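Local coordinates for protein peptidoglycan synthase activator LpoP (Pseudomonas aeruginosa, PDB 6W5Q) that probably activates a peptidoglycan synthase in cell-wall assembly as a lipoprotein, here represented by its globular C-terminal domain of tetratricopeptide-repeat type, at residues Asp64-Leu76 against Leu89-Gly101. Sequence-based numbering, arbitrary orientation.
Sequences DAAQAEQVARRGL and LWELIAQAREKQG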
ATOM      1  N   ASP A  64       8.194  -4.236   7.656  1.00 37.69           N
ATOM      2  CA  ASP A  64       8.799  -2.909   7.496  1.00 36.74           C
ATOM      3  C   ASP A  64       7.720  -1.829   7.611  1.00 35.86           C
ATOM      4  O   ASP A  64       7.325  -1.171   6.638  1.00 33.35           O
ATOM      5  CB  ASP A  64       9.548  -2.830   6.173  1.00 34.67           C
ATOM      6  CG  ASP A  64      10.747  -3.749   6.147  1.00 42.53           C
ATOM      7  OD1 ASP A  64      11.415  -3.845   7.200  1.00 47.16           O
ATOM      8  OD2 ASP A  64      11.013  -4.381   5.098  1.00 46.29           O
ATOM      9  N   ALA A  65       7.279  -1.637   8.860  1.00 33.56           N
ATOM     10  CA  ALA A  65       6.077  -0.848   9.139  1.00 33.90           C
ATOM     11  C   ALA A  65       6.273   0.628   8.816  1.00 32.14           C
ATOM     12  O   ALA A  65       5.437   1.232   8.139  1.00 29.81           O
ATOM     13  CB  ALA A  65       5.664  -1.020  10.607  1.00 34.49           C
ATOM     14  N   ALA A  66       7.349   1.237   9.330  1.00 33.38           N
ATOM     15  CA  ALA A  66       7.596   2.647   9.052  1.00 32.86           C
ATOM     16  C   ALA A  66       7.695   2.900   7.550  1.00 29.74           C
ATOM     17  O   ALA A  66       7.164   3.897   7.048  1.00 33.25           O
ATOM     18  CB  ALA A  66       8.866   3.111   9.774  1.00 28.77           C
ATOM     19  N   GLN A  67       8.344   1.991   6.816  1.00 30.17           N
ATOM     20  CA  GLN A  67       8.406   2.103   5.356  1.00 33.86           C
ATOM     21  C   GLN A  67       7.019   2.061   4.737  1.00 30.70           C
ATOM     22  O   GLN A  67       6.666   2.920   3.918  1.00 27.51           O
ATOM     23  CB  GLN A  67       9.256   0.971   4.775  1.00 30.95           C
ATOM     24  CG  GLN A  67      10.710   1.255   4.815  1.00 29.52           C
ATOM     25  CD  GLN A  67      11.522   0.113   4.259  1.00 32.87           C
ATOM     26  OE1 GLN A  67      11.315  -0.329   3.117  1.00 36.73           O
ATOM     27  NE2 GLN A  67      12.401  -0.421   5.077  1.00 32.76           N
ATOM     28  N   ALA A  68       6.232   1.030   5.088  1.00 25.49           N
ATOM     29  CA  ALA A  68       4.879   0.867   4.559  1.00 26.64           C
ATOM     30  C   ALA A  68       4.040   2.100   4.792  1.00 31.83           C
ATOM     31  O   ALA A  68       3.222   2.479   3.943  1.00 28.10           O
ATOM     32  CB  ALA A  68       4.184  -0.327   5.226  1.00 27.58           C
ATOM     33  N   GLU A  69       4.201   2.716   5.965  1.00 28.52           N
ATOM     34  CA  GLU A  69       3.373   3.856   6.319  1.00 26.78           C
ATOM     35  C   GLU A  69       3.591   5.000   5.335  1.00 26.56           C
ATOM     36  O   GLU A  69       2.627   5.622   4.867  1.00 30.34           O
ATOM     37  CB  GLU A  69       3.698   4.279   7.756  1.00 27.06           C
ATOM     38  CG  GLU A  69       2.779   5.337   8.319  1.00 36.03           C
ATOM     39  CD  GLU A  69       3.328   5.952   9.601  1.00 39.67           C
ATOM     40  OE1 GLU A  69       4.284   5.395  10.193  1.00 35.77           O
ATOM     41  OE2 GLU A  69       2.803   7.001  10.015  1.00 39.65           O
ATOM     42  N   GLN A  70       4.851   5.263   4.979  1.00 26.06           N
ATOM     43  CA  GLN A  70       5.148   6.389   4.091  1.00 30.18           C
ATOM     44  C   GLN A  70       4.689   6.120   2.667  1.00 27.47           C
ATOM     45  O   GLN A  70       4.209   7.031   1.979  1.00 30.01           O
ATOM     46  CB  GLN A  70       6.645   6.703   4.124  1.00 30.68           C
ATOM     47  CG  GLN A  70       7.132   7.007   5.507  1.00 28.80           C
ATOM     48  CD  GLN A  70       6.416   8.195   6.136  1.00 31.37           C
ATOM     49  OE1 GLN A  70       6.222   8.213   7.348  1.00 33.80           O
ATOM     50  NE2 GLN A  70       6.089   9.211   5.339  1.00 27.09           N
ATOM     51  N   VAL A  71       4.821   4.882   2.206  1.00 29.27           N
ATOM     52  CA  VAL A  71       4.291   4.533   0.889  1.00 29.58           C
ATOM     53  C   VAL A  71       2.784   4.702   0.869  1.00 26.97           C
ATOM     54  O   VAL A  71       2.223   5.302  -0.057  1.00 31.39           O
ATOM     55  CB  VAL A  71       4.690   3.099   0.507  1.00 31.30           C
ATOM     56  CG1 VAL A  71       4.050   2.708  -0.838  1.00 29.85           C
ATOM     57  CG2 VAL A  71       6.201   2.971   0.491  1.00 29.88           C
ATOM     58  N   ALA A  72       2.104   4.181   1.894  1.00 29.40           N
ATOM     59  CA  ALA A  72       0.650   4.309   1.954  1.00 30.88           C
ATOM     60  C   ALA A  72       0.225   5.769   2.080  1.00 30.52           C
ATOM     61  O   ALA A  72      -0.786   6.189   1.493  1.00 26.06           O
ATOM     62  CB  ALA A  72       0.096   3.489   3.118  1.00 27.26           C
ATOM     63  N   ARG A  73       0.989   6.559   2.846  1.00 29.53           N
ATOM     64  CA  ARG A  73       0.664   7.974   2.990  1.00 29.01           C
ATOM     65  C   ARG A  73       0.888   8.708   1.686  1.00 31.28           C
ATOM     66  O   ARG A  73       0.185   9.677   1.381  1.00 29.43           O
ATOM     67  CB  ARG A  73       1.489   8.603   4.116  1.00 30.18           C
ATOM     68  CG  ARG A  73       0.914   8.370   5.496  1.00 36.02           C
ATOM     69  CD  ARG A  73       1.109   9.603   6.388  1.00 45.06           C
ATOM     70  NE  ARG A  73       0.116   9.709   7.469  1.00 46.47           N
ATOM     71  CZ  ARG A  73       0.292   9.183   8.674  1.00 43.59           C
ATOM     72  NH1 ARG A  73       1.408   8.527   8.937  1.00 46.55           N
ATOM     73  NH2 ARG A  73      -0.631   9.299   9.609  1.00 44.23           N
ATOM     74  N   ARG A  74       1.845   8.241   0.890  1.00 33.36           N
ATOM     75  CA  ARG A  74       2.028   8.817  -0.432  1.00 30.80           C
ATOM     76  C   ARG A  74       0.884   8.408  -1.360  1.00 27.66           C
ATOM     77  O   ARG A  74       0.306   9.252  -2.049  1.00 28.74           O
ATOM     78  CB  ARG A  74       3.397   8.414  -1.001  1.00 29.93           C
ATOM     79  CG  ARG A  74       3.772   9.196  -2.246  1.00 31.04           C
ATOM     80  CD  ARG A  74       5.274   9.239  -2.477  1.00 32.17           C
ATOM     81  NE  ARG A  74       5.833   7.925  -2.759  1.00 29.67           N
ATOM     82  CZ  ARG A  74       5.893   7.388  -3.974  1.00 36.12           C
ATOM     83  NH1 ARG A  74       5.413   8.044  -5.033  1.00 34.95           N
ATOM     84  NH2 ARG A  74       6.427   6.187  -4.131  1.00 31.56           N
ATOM     85  N   GLY A  75       0.542   7.119  -1.398  1.00 25.77           N
ATOM     86  CA  GLY A  75      -0.604   6.697  -2.200  1.00 29.43           C
ATOM     87  C   GLY A  75      -1.849   7.510  -1.905  1.00 31.91           C
ATOM     88  O   GLY A  75      -2.573   7.920  -2.819  1.00 32.37           O
ATOM     89  N   LEU A  76      -2.080   7.799  -0.625  1.00 29.78           N
ATOM     90  CA  LEU A  76      -3.233   8.590  -0.205  1.00 34.36           C
ATOM     91  C   LEU A  76      -3.281   9.943  -0.907  1.00 36.92           C
ATOM     92  O   LEU A  76      -4.336  10.365  -1.380  1.00 34.13           O
ATOM     93  CB  LEU A  76      -3.178   8.767   1.309  1.00 32.25           C
ATOM     94  CG  LEU A  76      -4.406   9.004   2.162  1.00 41.11           C
ATOM     95  CD1 LEU A  76      -5.553   8.098   1.778  1.00 42.06           C
ATOM     96  CD2 LEU A  76      -3.985   8.744   3.581  1.00 45.11           C
ATOM     97  N   LEU A  89      -6.181   2.541   2.314  1.00 28.77           N
ATOM     98  CA  LEU A  89      -4.860   3.074   2.658  1.00 29.99           C
ATOM     99  C   LEU A  89      -4.802   3.498   4.132  1.00 31.61           C
ATOM    100  O   LEU A  89      -3.818   3.213   4.832  1.00 28.03           O
ATOM    101  CB  LEU A  89      -4.504   4.235   1.709  1.00 25.07           C
ATOM    102  CG  LEU A  89      -4.114   3.844   0.257  1.00 34.61           C
ATOM    103  CD1 LEU A  89      -4.357   4.966  -0.735  1.00 27.92           C
ATOM    104  CD2 LEU A  89      -2.640   3.368   0.128  1.00 24.31           C
ATOM    105  N   TRP A  90      -5.863   4.136   4.641  1.00 31.36           N
ATOM    106  CA  TRP A  90      -5.847   4.516   6.051  1.00 29.69           C
ATOM    107  C   TRP A  90      -5.758   3.291   6.962  1.00 28.34           C
ATOM    108  O   TRP A  90      -5.017   3.304   7.952  1.00 29.95           O
ATOM    109  CB  TRP A  90      -7.071   5.357   6.400  1.00 31.15           C
ATOM    110  CG  TRP A  90      -6.916   6.808   6.070  1.00 30.15           C
ATOM    111  CD1 TRP A  90      -7.707   7.545   5.233  1.00 34.41           C
ATOM    112  CD2 TRP A  90      -5.916   7.716   6.579  1.00 30.12           C
ATOM    113  NE1 TRP A  90      -7.261   8.848   5.188  1.00 36.91           N
ATOM    114  CE2 TRP A  90      -6.171   8.981   6.007  1.00 27.83           C
ATOM    115  CE3 TRP A  90      -4.839   7.580   7.464  1.00 28.21           C
ATOM    116  CZ2 TRP A  90      -5.383  10.099   6.280  1.00 30.86           C
ATOM    117  CZ3 TRP A  90      -4.051   8.700   7.733  1.00 34.10           C
ATOM    118  CH2 TRP A  90      -4.327   9.939   7.137  1.00 29.97           C
ATOM    119  N   GLU A  91      -6.500   2.222   6.640  1.00 30.28           N
ATOM    120  CA  GLU A  91      -6.394   0.992   7.424  1.00 35.33           C
ATOM    121  C   GLU A  91      -4.967   0.452   7.409  1.00 34.12           C
ATOM    122  O   GLU A  91      -4.450   0.022   8.442  1.00 33.68           O
ATOM    123  CB  GLU A  91      -7.370  -0.070   6.908  1.00 30.14           C
ATOM    124  CG  GLU A  91      -7.174  -1.426   7.584  1.00 33.14           C
ATOM    125  CD  GLU A  91      -7.351  -1.365   9.117  1.00 39.45           C
ATOM    126  OE1 GLU A  91      -8.099  -0.486   9.613  1.00 37.69           O
ATOM    127  OE2 GLU A  91      -6.740  -2.202   9.836  1.00 41.23           O
ATOM    128  N   LEU A  92      -4.310   0.486   6.246  1.00 33.33           N
ATOM    129  CA  LEU A  92      -2.897   0.129   6.182  1.00 32.75           C
ATOM    130  C   LEU A  92      -2.054   1.026   7.078  1.00 31.30           C
ATOM    131  O   LEU A  92      -1.118   0.562   7.736  1.00 29.57           O
ATOM    132  CB  LEU A  92      -2.394   0.228   4.740  1.00 33.57           C
ATOM    133  CG  LEU A  92      -2.350  -1.050   3.905  1.00 41.90           C
ATOM    134  CD1 LEU A  92      -3.716  -1.741   3.877  1.00 44.09           C
ATOM    135  CD2 LEU A  92      -1.832  -0.741   2.482  1.00 37.95           C
ATOM    136  N   ILE A  93      -2.349   2.323   7.093  1.00 28.44           N
ATOM    137  CA  ILE A  93      -1.573   3.242   7.925  1.00 31.61           C
ATOM    138  C   ILE A  93      -1.792   2.937   9.406  1.00 27.57           C
ATOM    139  O   ILE A  93      -0.847   2.954  10.202  1.00 29.08           O
ATOM    140  CB  ILE A  93      -1.939   4.696   7.569  1.00 29.78           C
ATOM    141  CG1 ILE A  93      -1.461   5.020   6.153  1.00 26.79           C
ATOM    142  CG2 ILE A  93      -1.388   5.679   8.609  1.00 33.09           C
ATOM    143  CD1 ILE A  93      -1.991   6.311   5.603  1.00 30.56           C
ATOM    144  N   ALA A  94      -3.043   2.650   9.790  1.00 32.13           N
ATOM    145  CA  ALA A  94      -3.353   2.236  11.153  1.00 33.80           C
ATOM    146  C   ALA A  94      -2.541   1.013  11.546  1.00 31.68           C
ATOM    147  O   ALA A  94      -1.982   0.941  12.646  1.00 36.89           O
ATOM    148  CB  ALA A  94      -4.850   1.934  11.283  1.00 27.55           C
ATOM    149  N   GLN A  95      -2.476   0.029  10.652  1.00 30.80           N
ATOM    150  CA  GLN A  95      -1.772  -1.206  10.971  1.00 31.79           C
ATOM    151  C   GLN A  95      -0.284  -0.971  11.075  1.00 36.26           C
ATOM    152  O   GLN A  95       0.386  -1.597  11.902  1.00 35.90           O
ATOM    153  CB  GLN A  95      -2.080  -2.262   9.921  1.00 37.69           C
ATOM    154  CG  GLN A  95      -3.537  -2.606   9.854  1.00 34.10           C
ATOM    155  CD  GLN A  95      -3.784  -3.771   8.957  1.00 40.20           C
ATOM    156  OE1 GLN A  95      -4.935  -4.098   8.642  1.00 45.91           O
ATOM    157  NE2 GLN A  95      -2.702  -4.417   8.519  1.00 31.89           N
ATOM    158  N   ALA A  96       0.240  -0.050  10.265  1.00 30.38           N
ATOM    159  CA  ALA A  96       1.653   0.305  10.351  1.00 34.45           C
ATOM    160  C   ALA A  96       1.969   1.080  11.634  1.00 33.41           C
ATOM    161  O   ALA A  96       3.053   0.916  12.207  1.00 32.41           O
ATOM    162  CB  ALA A  96       2.051   1.114   9.114  1.00 28.78           C
ATOM    163  N   ARG A  97       1.058   1.959  12.089  1.00 33.88           N
ATOM    164  CA  ARG A  97       1.291   2.636  13.368  1.00 33.67           C
ATOM    165  C   ARG A  97       1.280   1.639  14.512  1.00 33.99           C
ATOM    166  O   ARG A  97       2.140   1.695  15.399  1.00 30.75           O
ATOM    167  CB  ARG A  97       0.237   3.719  13.627  1.00 31.21           C
ATOM    168  CG  ARG A  97       0.157   4.794  12.550  1.00 35.14           C
ATOM    169  CD  ARG A  97       1.476   5.496  12.393  1.00 34.04           C
ATOM    170  NE  ARG A  97       2.107   5.784  13.669  1.00 36.40           N
ATOM    171  CZ  ARG A  97       3.287   6.378  13.790  1.00 38.50           C
ATOM    172  NH1 ARG A  97       3.956   6.739  12.709  1.00 38.74           N
ATOM    173  NH2 ARG A  97       3.799   6.613  14.992  1.00 36.81           N
ATOM    174  N   GLU A  98       0.295   0.733  14.506  1.00 33.55           N
ATOM    175  CA  GLU A  98       0.184  -0.319  15.516  1.00 34.57           C
ATOM    176  C   GLU A  98       1.485  -1.101  15.668  1.00 37.61           C
ATOM    177  O   GLU A  98       1.955  -1.347  16.785  1.00 36.27           O
ATOM    178  CB  GLU A  98      -0.950  -1.279  15.133  1.00 36.85           C
ATOM    179  CG  GLU A  98      -2.317  -0.821  15.548  1.00 43.91           C
ATOM    180  CD  GLU A  98      -3.429  -1.773  15.129  1.00 46.97           C
ATOM    181  OE1 GLU A  98      -3.283  -2.481  14.100  1.00 41.86           O
ATOM    182  OE2 GLU A  98      -4.460  -1.800  15.832  1.00 53.66           O
ATOM    183  N   LYS A  99       2.062  -1.535  14.545  1.00 32.27           N
ATOM    184  CA  LYS A  99       3.248  -2.370  14.616  1.00 32.39           C
ATOM    185  C   LYS A  99       4.459  -1.572  15.055  1.00 32.79           C
ATOM    186  O   LYS A  99       5.459  -2.168  15.469  1.00 38.23           O
ATOM    187  CB  LYS A  99       3.491  -3.048  13.263  1.00 39.51           C
ATOM    188  CG  LYS A  99       2.363  -3.999  12.879  1.00 42.00           C
ATOM    189  CD  LYS A  99       2.700  -4.793  11.640  1.00 53.18           C
ATOM    190  CE  LYS A  99       1.640  -5.838  11.341  1.00 57.49           C
ATOM    191  NZ  LYS A  99       2.130  -6.773  10.285  1.00 66.55           N
ATOM    192  N   GLN A 100       4.379  -0.242  14.994  1.00 33.51           N
ATOM    193  CA  GLN A 100       5.406   0.639  15.535  1.00 33.32           C
ATOM    194  C   GLN A 100       5.171   0.969  17.005  1.00 36.49           C
ATOM    195  O   GLN A 100       5.898   1.794  17.571  1.00 34.06           O
ATOM    196  CB  GLN A 100       5.479   1.920  14.705  1.00 28.96           C
ATOM    197  CG  GLN A 100       6.058   1.690  13.309  1.00 39.57           C
ATOM    198  CD  GLN A 100       5.922   2.889  12.393  1.00 35.09           C
ATOM    199  OE1 GLN A 100       6.772   3.782  12.386  1.00 34.63           O
ATOM    200  NE2 GLN A 100       4.855   2.904  11.600  1.00 32.15           N
ATOM    201  N   GLY A 101       4.179   0.336  17.632  1.00 35.96           N
ATOM    202  CA  GLY A 101       3.863   0.607  19.019  1.00 33.56           C
ATOM    203  C   GLY A 101       3.003   1.831  19.243  1.00 33.66           C
ATOM    204  O   GLY A 101       2.985   2.366  20.354  1.00 34.86           O
TER
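The carboxylate of Glu69 is gripped from two directions by Arg97 and Gln100, a buried acid answered by Arg97 near the end of helix 83-99 and by Gln100 just beyond it. A single nitrogen of Arg97, NH1, spans both oxygens on their syn side, 2.9 Å from Glu69 OE1 and 2.9 Å from Glu69 OE2, the bond to OE2 the straighter of the two, with the guanidinium plane turned 80° from the carboxylate. Gln100 NE2 reaches Glu69 OE1 from above the carboxylate plane in a nearly straight bond, and its other hydrogen goes to Ala96 O, which fixes the amide's rotation. An extended chain with CG anti to the backbone N (chi1 -172°) carries the acid to these donors. Arg73 NH1, one turn on, is modelled so close to Glu69 OE2 that the exact geometry of this further salt bridge is doubtful, while Arg97 NE pairs with Asp102 in a salt bridge of its own; the two positive charges near the carboxylate would be expected to favour its ionised form.

With axes 8.4 Å apart at closest approach and running antiparallel at 156°, these are consecutive helices packed as in the helical stack of tetratricopeptide-repeat folds. Small residues allow the close fit: Ala96 CB lies 3.5 Å from Ala65 O, and Ala72 CB meets Ile93 CG1 at 3.7 Å. Ile93 enters as a knob into the hole formed by Glu69, Ala72, Arg73 and Leu76, its CG2 lying over one face of the Arg73 guanidinium. Farther along, Leu76 CD2 sits over the six-membered ring of Trp90 in a CH-pi contact, 3.5 Å from the centroid, whereas Arg73 NH2 approaches that ring at its edge. Helix 103-114 also packs against Trp90.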